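Triosephosphate isomerase (Toxoplasma gondii, PDB 5UPR) probably interconverts D-glyceraldehyde 3-phosphate and dihydroxyacetone phosphate in glycolysis and gluconeogenesis, as a homodimer of TIM barrels. Local coordinates at residues F39-P49 / Q62-Q70; V226-F235 / D253-Q263. All blocks are in the same frame, centred on the assembly; numbering follows the deposited sequence.

Contact 1: F39-P49 / Q62-Q70; sequences FEQVDVVVAPP and QPRVQVAAQ
Val44 O takes the amide of Gln66, and Gln66 O in turn takes that of Val46, pairing strand 42-47 in parallel with strand 65-69; Ala68 N then donates to Val46 O at 2.8 Å. Between these bonds the CA-H groups of Val65, Val45, Val67 and Ala47 point at carbonyl oxygens across the gap.

The apolar contacts divide between the two faces of the sheet. Phe39 offers a ring edge to Val65, whose CG2 lies near the ring plane, 3.5 Å from Phe39 CE2; the other methyl, CG1, touches both Val44 and Val46. On the opposite face, Val45 has CG1 anti to its backbone N (chi1 174°), which brings that methyl to 3.7 Å from Ala68 CB. The strands are joined by helix 53-59 in a beta-alpha-beta crossover, two successive strands of the TIM barrel, whose repeat is beta-alpha. Helix 253-260 packs on the Val44 and Val46 face through Phe254 and Ile258.

Polar side chains close both ends. At the N-terminal end Arg64 forms a salt bridge with Glu40, gripping it side-on with NE 2.7 Å and NH2 2.9 Å from Glu40 OE2. That oxygen lies close to the guanidinium plane, with the carboxylate turned about 50° from it, although this exposed arginine is poorly ordered. At the other end the extended Gln70 side chain sends NE2 to Ala47 O from above the carbonyl plane (2.9 Å), and also to Lys17 O, while its OE1 accepts from Gly83 N of the second subunit. A water joins Pro48 O to Gln70 N.

Contact 2: V226-F235 / D253-Q263; sequences VKGSNAKELF and DFVSIIDAAKQ
Gly228 N donates to Asp253 OD2 between helix 228-234 and helix 253-260, which run nearly parallel (11°) with axes 8.4 Å apart. The bond is 2.8 Å long from Gly228 N to Asp253 OD2, on the syn side but 26° out of the carboxylate plane, over an almost straight N-H path. The approach is close enough for Ser256 CB to sit 4.0 Å from Gly228 CA.

Next to this bond, Ile257 lays CG1 against the Lys227-Gly228 peptide, and its CD1 and CG2 meet Val226 CG1. Farther along, Ala231 CB and Ala260 CB touch at 3.5 Å, with the aliphatic part of Lys232 alongside. With CG anti to the backbone N (chi1 -166°), the Phe235 ring extends toward the end of helix 253-260, where one face takes Ala261 CA over its centre, 3.7 Å away, in a CH-pi contact. Ala261 is the centre of an inverse gamma turn that ends the helical path.

In the second shell, Asn230 OD1 accepts from Lys227 N at 2.9 Å and its ND2 binds Ser225 O, fixing the turn that presents Gly228 N. Thr251 OG1 accepts from Asp253 N, and Phe243 of strand 242-245 packs beneath Ala231 and Ile257, joining these two outer helices to the barrel wall.

Because Asp253 accepts an amide at the start of helix 228-234, its negative charge would probably be favoured by that helix's dipole, while a water donates to OD1, so both carboxylate oxygens accept hydrogen bonds.

From the N terminus, contact 1 closes first: strand 42-47 runs out, helix 53-59 returns the chain, and strand 65-69 pairs beside its predecessor. Contact 2 opens much later and closes around strand 242-245, bringing together the helices before and after that strand. The two are therefore in series, neither nested nor crossed. They nevertheless meet in space, their centres about 16 Å apart: Phe39 packs on Ile258, and Val42 CG2 lies 3.3 Å from Ala261 O. Helix 253-260, part of contact 2, also packs against the strand 42-47 side of contact 1, so the end of the domain is tied to its beginning around the barrel.

Contact 1: F39-P49 / Q62-Q70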
loop_
_atom_site.group_PDB
_atom_site.type_symbol
_atom_site.label_atom_id
_atom_site.label_comp_id
_atom_site.label_asym_id
_atom_site.label_seq_id
_atom_site.Cartn_x
_atom_site.Cartn_y
_atom_site.Cartn_z
ATOM N N PHE A 39 -15.891 -3.320 -25.907
ATOM C CA PHE A 39 -16.121 -2.761 -24.587
ATOM C C PHE A 39 -16.884 -1.443 -24.722
ATOM O O PHE A 39 -16.948 -0.671 -23.751
ATOM C CB PHE A 39 -14.786 -2.479 -23.840
ATOM C CG PHE A 39 -13.872 -3.684 -23.641
ATOM C CD1 PHE A 39 -14.203 -4.993 -24.012
ATOM C CD2 PHE A 39 -12.688 -3.491 -23.015
ATOM C CE1 PHE A 39 -13.335 -6.038 -23.800
ATOM C CE2 PHE A 39 -11.777 -4.520 -22.818
ATOM C CZ PHE A 39 -12.093 -5.796 -23.223
ATOM N N GLU A 40 -17.493 -1.145 -25.865
ATOM C CA GLU A 40 -18.145 0.175 -26.055
ATOM C C GLU A 40 -19.235 0.510 -25.007
ATOM O O GLU A 40 -19.318 1.648 -24.557
ATOM C CB GLU A 40 -18.705 0.328 -27.473
ATOM C CG GLU A 40 -17.652 0.564 -28.541
ATOM C CD GLU A 40 -17.119 1.990 -28.572
ATOM O OE1 GLU A 40 -17.195 2.595 -29.659
ATOM O OE2 GLU A 40 -16.624 2.516 -27.533
ATOM N N GLN A 41 -20.030 -0.474 -24.606
ATOM C CA GLN A 41 -21.145 -0.240 -23.723
ATOM C C GLN A 41 -20.843 -0.357 -22.202
ATOM O O GLN A 41 -21.736 -0.226 -21.386
ATOM C CB GLN A 41 -22.248 -1.258 -24.054
ATOM C CG GLN A 41 -22.648 -1.378 -25.504
ATOM C CD GLN A 41 -24.055 -1.970 -25.585
ATOM O OE1 GLN A 41 -25.019 -1.268 -25.270
ATOM N NE2 GLN A 41 -24.181 -3.271 -25.947
ATOM N N VAL A 42 -19.579 -0.595 -21.843
ATOM C CA VAL A 42 -19.174 -0.967 -20.499
ATOM C C VAL A 42 -17.918 -0.176 -20.110
ATOM O O VAL A 42 -16.943 -0.119 -20.870
ATOM C CB VAL A 42 -18.883 -2.479 -20.472
ATOM C CG1 VAL A 42 -18.400 -2.902 -19.103
ATOM C CG2 VAL A 42 -20.128 -3.291 -20.871
ATOM N N ASP A 43 -17.944 0.447 -18.940
ATOM C CA ASP A 43 -16.717 0.966 -18.313
ATOM C C ASP A 43 -15.993 -0.243 -17.696
ATOM O O ASP A 43 -16.557 -0.990 -16.884
ATOM C CB ASP A 43 -17.097 1.933 -17.191
ATOM C CG ASP A 43 -17.776 3.189 -17.694
ATOM O OD1 ASP A 43 -17.477 3.602 -18.824
ATOM O OD2 ASP A 43 -18.648 3.749 -17.003
ATOM N N VAL A 44 -14.769 -0.480 -18.112
ATOM C CA VAL A 44 -13.944 -1.520 -17.572
ATOM C C VAL A 44 -12.807 -0.877 -16.743
ATOM O O VAL A 44 -12.098 -0.022 -17.227
ATOM C CB VAL A 44 -13.397 -2.437 -18.650
ATOM C CG1 VAL A 44 -12.450 -3.477 -18.072
ATOM C CG2 VAL A 44 -14.554 -3.114 -19.405
ATOM N N VAL A 45 -12.638 -1.358 -15.495
ATOM C CA VAL A 45 -11.519 -0.866 -14.666
ATOM C C VAL A 45 -10.727 -2.066 -14.137
ATOM O O VAL A 45 -11.343 -3.030 -13.669
ATOM C CB VAL A 45 -12.062 0.007 -13.512
ATOM C CG1 VAL A 45 -10.952 0.423 -12.544
ATOM C CG2 VAL A 45 -12.787 1.236 -14.051
ATOM N N VAL A 46 -9.403 -2.022 -14.219
ATOM C CA VAL A 46 -8.547 -3.066 -13.643
ATOM C C VAL A 46 -7.656 -2.480 -12.536
ATOM O O VAL A 46 -7.141 -1.354 -12.683
ATOM C CB VAL A 46 -7.744 -3.830 -14.690
ATOM C CG1 VAL A 46 -8.701 -4.492 -15.681
ATOM C CG2 VAL A 46 -6.842 -2.936 -15.465
ATOM N N ALA A 47 -7.544 -3.214 -11.430
ATOM C CA ALA A 47 -6.786 -2.827 -10.301
ATOM C C ALA A 47 -5.581 -3.802 -10.038
ATOM O O ALA A 47 -5.698 -4.755 -9.242
ATOM C CB ALA A 47 -7.680 -2.741 -9.074
ATOM N N PRO A 48 -4.438 -3.545 -10.685
ATOM C CA PRO A 48 -3.208 -4.279 -10.415
ATOM C C PRO A 48 -2.611 -3.899 -9.072
ATOM O O PRO A 48 -2.960 -2.825 -8.531
ATOM C CB PRO A 48 -2.253 -3.754 -11.514
ATOM C CG PRO A 48 -3.033 -2.978 -12.458
ATOM C CD PRO A 48 -4.197 -2.465 -11.662
ATOM N N PRO A 49 -1.707 -4.729 -8.538
ATOM C CA PRO A 49 -0.936 -4.292 -7.364
ATOM C C PRO A 49 -0.144 -3.026 -7.770
ATOM O O PRO A 49 0.222 -2.863 -8.974
ATOM C CB PRO A 49 0.040 -5.490 -7.074
ATOM C CG PRO A 49 -0.541 -6.641 -7.840
ATOM C CD PRO A 49 -1.269 -6.034 -9.023
ATOM N N GLN A 62 -6.489 0.306 -25.009
ATOM C CA GLN A 62 -7.940 0.327 -25.055
ATOM C C GLN A 62 -8.216 1.551 -24.195
ATOM O O GLN A 62 -7.897 1.493 -23.018
ATOM C CB GLN A 62 -8.461 -0.950 -24.420
ATOM C CG GLN A 62 -8.303 -2.104 -25.361
ATOM C CD GLN A 62 -9.601 -2.624 -25.911
ATOM O OE1 GLN A 62 -10.647 -1.998 -25.815
ATOM N NE2 GLN A 62 -9.536 -3.847 -26.435
ATOM N N PRO A 63 -8.683 2.689 -24.798
ATOM C CA PRO A 63 -9.094 3.833 -23.946
ATOM C C PRO A 63 -10.211 3.460 -22.968
ATOM O O PRO A 63 -10.243 3.952 -21.825
ATOM C CB PRO A 63 -9.582 4.885 -24.943
ATOM C CG PRO A 63 -9.260 4.378 -26.343
ATOM C CD PRO A 63 -8.545 3.055 -26.219
ATOM N N ARG A 64 -11.079 2.561 -23.413
ATOM C CA ARG A 64 -12.189 2.111 -22.593
ATOM C C ARG A 64 -11.811 1.335 -21.345
ATOM O O ARG A 64 -12.685 1.164 -20.500
ATOM C CB ARG A 64 -13.177 1.249 -23.402
ATOM C CG ARG A 64 -13.857 1.930 -24.569
ATOM C CD ARG A 64 -14.806 3.017 -24.110
ATOM N NE ARG A 64 -15.599 3.558 -25.221
ATOM C CZ ARG A 64 -16.291 4.711 -25.197
ATOM N NH1 ARG A 64 -16.314 5.503 -24.121
ATOM N NH2 ARG A 64 -16.962 5.095 -26.257
ATOM N N VAL A 65 -10.573 0.837 -21.247
ATOM C CA VAL A 65 -10.069 0.249 -19.976
ATOM C C VAL A 65 -9.248 1.273 -19.199
ATOM O O VAL A 65 -8.333 1.864 -19.734
ATOM C CB VAL A 65 -9.240 -1.031 -20.174
ATOM C CG1 VAL A 65 -8.870 -1.632 -18.830
ATOM C CG2 VAL A 65 -10.041 -2.040 -21.018
ATOM N N GLN A 66 -9.601 1.486 -17.949
ATOM C CA GLN A 66 -8.918 2.406 -17.071
ATOM C C GLN A 66 -8.267 1.621 -15.948
ATOM O O GLN A 66 -8.635 0.495 -15.667
ATOM C CB GLN A 66 -9.923 3.411 -16.542
ATOM C CG GLN A 66 -10.533 4.325 -17.601
ATOM C CD GLN A 66 -11.248 5.480 -16.987
ATOM O OE1 GLN A 66 -12.281 5.314 -16.399
ATOM N NE2 GLN A 66 -10.653 6.659 -17.064
ATOM N N VAL A 67 -7.306 2.258 -15.286
ATOM C CA VAL A 67 -6.553 1.585 -14.209
ATOM C C VAL A 67 -6.973 2.134 -12.852
ATOM O O VAL A 67 -7.413 3.279 -12.740
ATOM C CB VAL A 67 -5.046 1.648 -14.386
ATOM C CG1 VAL A 67 -4.677 1.181 -15.776
ATOM C CG2 VAL A 67 -4.546 3.080 -14.241
ATOM N N ALA A 68 -6.838 1.305 -11.834
ATOM C CA ALA A 68 -7.124 1.645 -10.440
ATOM C C ALA A 68 -6.030 1.199 -9.484
ATOM O O ALA A 68 -5.406 0.170 -9.723
ATOM C CB ALA A 68 -8.409 0.989 -9.987
ATOM N N ALA A 69 -5.872 1.902 -8.364
ATOM C CA ALA A 69 -5.146 1.330 -7.258
ATOM C C ALA A 69 -6.119 0.558 -6.379
ATOM O O ALA A 69 -7.311 0.871 -6.337
ATOM C CB ALA A 69 -4.441 2.459 -6.442
ATOM N N GLN A 70 -5.592 -0.405 -5.603
ATOM C CA GLN A 70 -6.388 -1.255 -4.686
ATOM C C GLN A 70 -6.671 -0.641 -3.305
ATOM O O GLN A 70 -7.366 -1.304 -2.488
ATOM C CB GLN A 70 -5.668 -2.610 -4.507
ATOM C CG GLN A 70 -5.637 -3.481 -5.762
ATOM C CD GLN A 70 -4.859 -4.798 -5.572
ATOM O OE1 GLN A 70 -4.637 -5.253 -4.403
ATOM N NE2 GLN A 70 -4.470 -5.435 -6.699
HETATM O O HOH W 1 -2.969 -1.231 -6.272
#

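Contact 2: V226-F235 / D253-Q263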
loop_
_atom_site.group_PDB
_atom_site.type_symbol
_atom_site.label_atom_id
_atom_site.label_comp_id
_atom_site.label_asym_id
_atom_site.label_seq_id
_atom_site.Cartn_x
_atom_site.Cartn_y
_atom_site.Cartn_z
ATOM N N VAL A 226 -17.966 -14.174 -8.715
ATOM C CA VAL A 226 -18.519 -13.903 -10.043
ATOM C C VAL A 226 -17.710 -14.691 -11.054
ATOM O O VAL A 226 -16.471 -14.753 -10.971
ATOM C CB VAL A 226 -18.454 -12.388 -10.414
ATOM C CG1 VAL A 226 -18.972 -12.135 -11.822
ATOM C CG2 VAL A 226 -19.271 -11.573 -9.424
ATOM N N LYS A 227 -18.433 -15.338 -11.988
ATOM C CA LYS A 227 -17.818 -16.100 -13.075
ATOM C C LYS A 227 -18.544 -15.806 -14.382
ATOM O O LYS A 227 -19.719 -15.394 -14.376
ATOM C CB LYS A 227 -17.905 -17.613 -12.768
ATOM C CG LYS A 227 -17.218 -18.040 -11.474
ATOM C CD LYS A 227 -17.160 -19.558 -11.238
ATOM C CE LYS A 227 -18.516 -20.144 -10.837
ATOM N NZ LYS A 227 -18.451 -21.626 -10.571
ATOM N N GLY A 228 -17.870 -16.075 -15.494
ATOM C CA GLY A 228 -18.514 -15.987 -16.828
ATOM C C GLY A 228 -19.826 -16.763 -16.877
ATOM O O GLY A 228 -20.787 -16.298 -17.414
ATOM N N SER A 229 -19.859 -17.918 -16.226
ATOM C CA SER A 229 -20.987 -18.843 -16.260
ATOM C C SER A 229 -22.180 -18.421 -15.365
ATOM O O SER A 229 -23.278 -18.941 -15.548
ATOM C CB SER A 229 -20.485 -20.246 -15.867
ATOM O OG SER A 229 -20.077 -20.258 -14.496
ATOM N N ASN A 230 -21.985 -17.499 -14.415
ATOM C CA ASN A 230 -23.100 -16.976 -13.583
ATOM C C ASN A 230 -23.494 -15.485 -13.813
ATOM O O ASN A 230 -24.512 -15.006 -13.262
ATOM C CB ASN A 230 -22.901 -17.285 -12.080
ATOM C CG ASN A 230 -21.697 -16.586 -11.462
ATOM O OD1 ASN A 230 -21.370 -15.450 -11.815
ATOM N ND2 ASN A 230 -21.001 -17.295 -10.527
ATOM N N ALA A 231 -22.694 -14.740 -14.584
ATOM C CA ALA A 231 -22.860 -13.285 -14.701
ATOM C C ALA A 231 -24.087 -12.846 -15.453
ATOM O O ALA A 231 -24.757 -11.888 -15.056
ATOM C CB ALA A 231 -21.598 -12.668 -15.357
ATOM N N LYS A 232 -24.422 -13.550 -16.541
ATOM C CA LYS A 232 -25.614 -13.135 -17.310
ATOM C C LYS A 232 -26.882 -13.191 -16.482
ATOM O O LYS A 232 -27.650 -12.295 -16.527
ATOM C CB LYS A 232 -25.791 -13.962 -18.572
ATOM C CG LYS A 232 -24.803 -13.608 -19.653
ATOM C CD LYS A 232 -25.099 -14.428 -20.918
ATOM C CE LYS A 232 -24.722 -13.687 -22.202
ATOM N NZ LYS A 232 -25.028 -12.204 -22.180
ATOM N N GLU A 233 -27.083 -14.246 -15.707
ATOM C CA GLU A 233 -28.259 -14.352 -14.858
ATOM C C GLU A 233 -28.249 -13.234 -13.791
ATOM O O GLU A 233 -29.261 -12.559 -13.573
ATOM C CB GLU A 233 -28.318 -15.729 -14.202
ATOM C CG GLU A 233 -29.605 -15.997 -13.421
ATOM C CD GLU A 233 -29.496 -17.200 -12.467
ATOM O OE1 GLU A 233 -28.463 -17.908 -12.403
ATOM O OE2 GLU A 233 -30.469 -17.490 -11.783
ATOM N N LEU A 234 -27.103 -13.013 -13.174
ATOM C CA LEU A 234 -26.992 -11.920 -12.188
ATOM C C LEU A 234 -27.375 -10.551 -12.732
ATOM O O LEU A 234 -28.112 -9.805 -12.087
ATOM C CB LEU A 234 -25.578 -11.888 -11.581
ATOM C CG LEU A 234 -25.328 -12.923 -10.477
ATOM C CD1 LEU A 234 -23.831 -13.054 -10.320
ATOM C CD2 LEU A 234 -25.918 -12.379 -9.208
ATOM N N PHE A 235 -26.938 -10.286 -13.967
ATOM C CA PHE A 235 -27.130 -8.992 -14.618
ATOM C C PHE A 235 -28.564 -8.727 -15.113
ATOM O O PHE A 235 -28.869 -7.611 -15.559
ATOM C CB PHE A 235 -26.150 -8.876 -15.803
ATOM C CG PHE A 235 -26.000 -7.476 -16.348
ATOM C CD1 PHE A 235 -25.296 -6.485 -15.651
ATOM C CD2 PHE A 235 -26.590 -7.142 -17.563
ATOM C CE1 PHE A 235 -25.195 -5.197 -16.152
ATOM C CE2 PHE A 235 -26.499 -5.859 -18.086
ATOM C CZ PHE A 235 -25.800 -4.879 -17.400
ATOM N N ASP A 253 -11.595 -15.582 -18.370
ATOM C CA ASP A 253 -12.976 -15.523 -17.901
ATOM C C ASP A 253 -13.418 -14.080 -17.698
ATOM O O ASP A 253 -14.595 -13.768 -17.821
ATOM C CB ASP A 253 -13.155 -16.376 -16.632
ATOM C CG ASP A 253 -14.657 -16.643 -16.298
ATOM O OD1 ASP A 253 -15.397 -17.006 -17.226
ATOM O OD2 ASP A 253 -15.104 -16.562 -15.155
ATOM N N PHE A 254 -12.477 -13.178 -17.406
ATOM C CA PHE A 254 -12.777 -11.764 -17.221
ATOM C C PHE A 254 -13.453 -11.191 -18.438
ATOM O O PHE A 254 -14.392 -10.415 -18.292
ATOM C CB PHE A 254 -11.494 -10.972 -16.916
ATOM C CG PHE A 254 -11.728 -9.549 -16.505
ATOM C CD1 PHE A 254 -12.442 -9.248 -15.338
ATOM C CD2 PHE A 254 -11.139 -8.514 -17.213
ATOM C CE1 PHE A 254 -12.590 -7.953 -14.918
ATOM C CE2 PHE A 254 -11.304 -7.223 -16.826
ATOM C CZ PHE A 254 -12.025 -6.916 -15.667
ATOM N N VAL A 255 -12.988 -11.571 -19.625
ATOM C CA VAL A 255 -13.588 -11.046 -20.864
ATOM C C VAL A 255 -15.047 -11.555 -21.031
ATOM O O VAL A 255 -15.906 -10.800 -21.503
ATOM C CB VAL A 255 -12.710 -11.387 -22.085
ATOM C CG1 VAL A 255 -13.364 -10.948 -23.397
ATOM C CG2 VAL A 255 -11.349 -10.731 -21.967
ATOM N N SER A 256 -15.326 -12.796 -20.658
ATOM C CA SER A 256 -16.723 -13.277 -20.640
ATOM C C SER A 256 -17.606 -12.481 -19.688
ATOM O O SER A 256 -18.772 -12.292 -19.979
ATOM C CB SER A 256 -16.853 -14.737 -20.244
ATOM O OG SER A 256 -15.874 -15.523 -20.880
ATOM N N ILE A 257 -17.064 -12.036 -18.546
ATOM C CA ILE A 257 -17.869 -11.294 -17.577
ATOM C C ILE A 257 -18.192 -9.921 -18.134
ATOM O O ILE A 257 -19.325 -9.488 -18.022
ATOM C CB ILE A 257 -17.213 -11.224 -16.194
ATOM C CG1 ILE A 257 -17.112 -12.610 -15.572
ATOM C CG2 ILE A 257 -17.998 -10.300 -15.246
ATOM C CD1 ILE A 257 -16.086 -12.756 -14.437
ATOM N N ILE A 258 -17.216 -9.267 -18.773
ATOM C CA ILE A 258 -17.435 -7.980 -19.431
ATOM C C ILE A 258 -18.554 -8.102 -20.450
ATOM O O ILE A 258 -19.485 -7.291 -20.473
ATOM C CB ILE A 258 -16.146 -7.442 -20.143
ATOM C CG1 ILE A 258 -15.068 -7.065 -19.128
ATOM C CG2 ILE A 258 -16.465 -6.269 -21.081
ATOM C CD1 ILE A 258 -13.666 -6.952 -19.731
ATOM N N ASP A 259 -18.470 -9.134 -21.276
ATOM C CA ASP A 259 -19.523 -9.408 -22.261
ATOM C C ASP A 259 -20.928 -9.617 -21.653
ATOM O O ASP A 259 -21.898 -9.251 -22.223
ATOM C CB ASP A 259 -19.110 -10.592 -23.101
ATOM C CG ASP A 259 -19.812 -10.598 -24.437
ATOM O OD1 ASP A 259 -19.854 -9.549 -25.153
ATOM O OD2 ASP A 259 -20.327 -11.671 -24.765
ATOM N N ALA A 260 -21.009 -10.200 -20.474
ATOM C CA ALA A 260 -22.293 -10.355 -19.755
ATOM C C ALA A 260 -22.929 -9.053 -19.269
ATOM O O ALA A 260 -24.129 -8.999 -19.126
ATOM C CB ALA A 260 -22.146 -11.291 -18.577
ATOM N N ALA A 261 -22.119 -8.033 -18.965
ATOM C CA ALA A 261 -22.620 -6.742 -18.519
ATOM C C ALA A 261 -23.134 -5.783 -19.687
ATOM O O ALA A 261 -22.920 -4.598 -19.695
ATOM C CB ALA A 261 -21.568 -6.056 -17.685
ATOM N N LYS A 262 -23.931 -6.351 -20.586
ATOM C CA LYS A 262 -24.618 -5.680 -21.698
ATOM C C LYS A 262 -26.028 -6.238 -21.766
ATOM O O LYS A 262 -26.298 -7.436 -21.500
ATOM C CB LYS A 262 -23.952 -5.995 -23.013
ATOM C CG LYS A 262 -22.497 -5.612 -23.043
ATOM C CD LYS A 262 -21.962 -5.659 -24.451
ATOM C CE LYS A 262 -21.422 -7.012 -24.852
ATOM N NZ LYS A 262 -20.009 -6.835 -25.326
ATOM N N GLN A 263 -26.917 -5.359 -22.134
ATOM C CA GLN A 263 -28.266 -5.760 -22.398
ATOM C C GLN A 263 -28.391 -5.628 -23.917
ATOM O O GLN A 263 -28.084 -4.610 -24.474
ATOM C CB GLN A 263 -29.180 -4.837 -21.651
ATOM C CG GLN A 263 -30.588 -5.336 -21.425
ATOM C CD GLN A 263 -31.387 -4.265 -20.716
ATOM O OE1 GLN A 263 -32.630 -4.237 -20.703
ATOM N NE2 GLN A 263 -30.664 -3.325 -20.169
HETATM O O HOH W 2 -17.079 -19.261 -16.277
HETATM O O HOH W 3 -26.223 -9.930 -20.112
#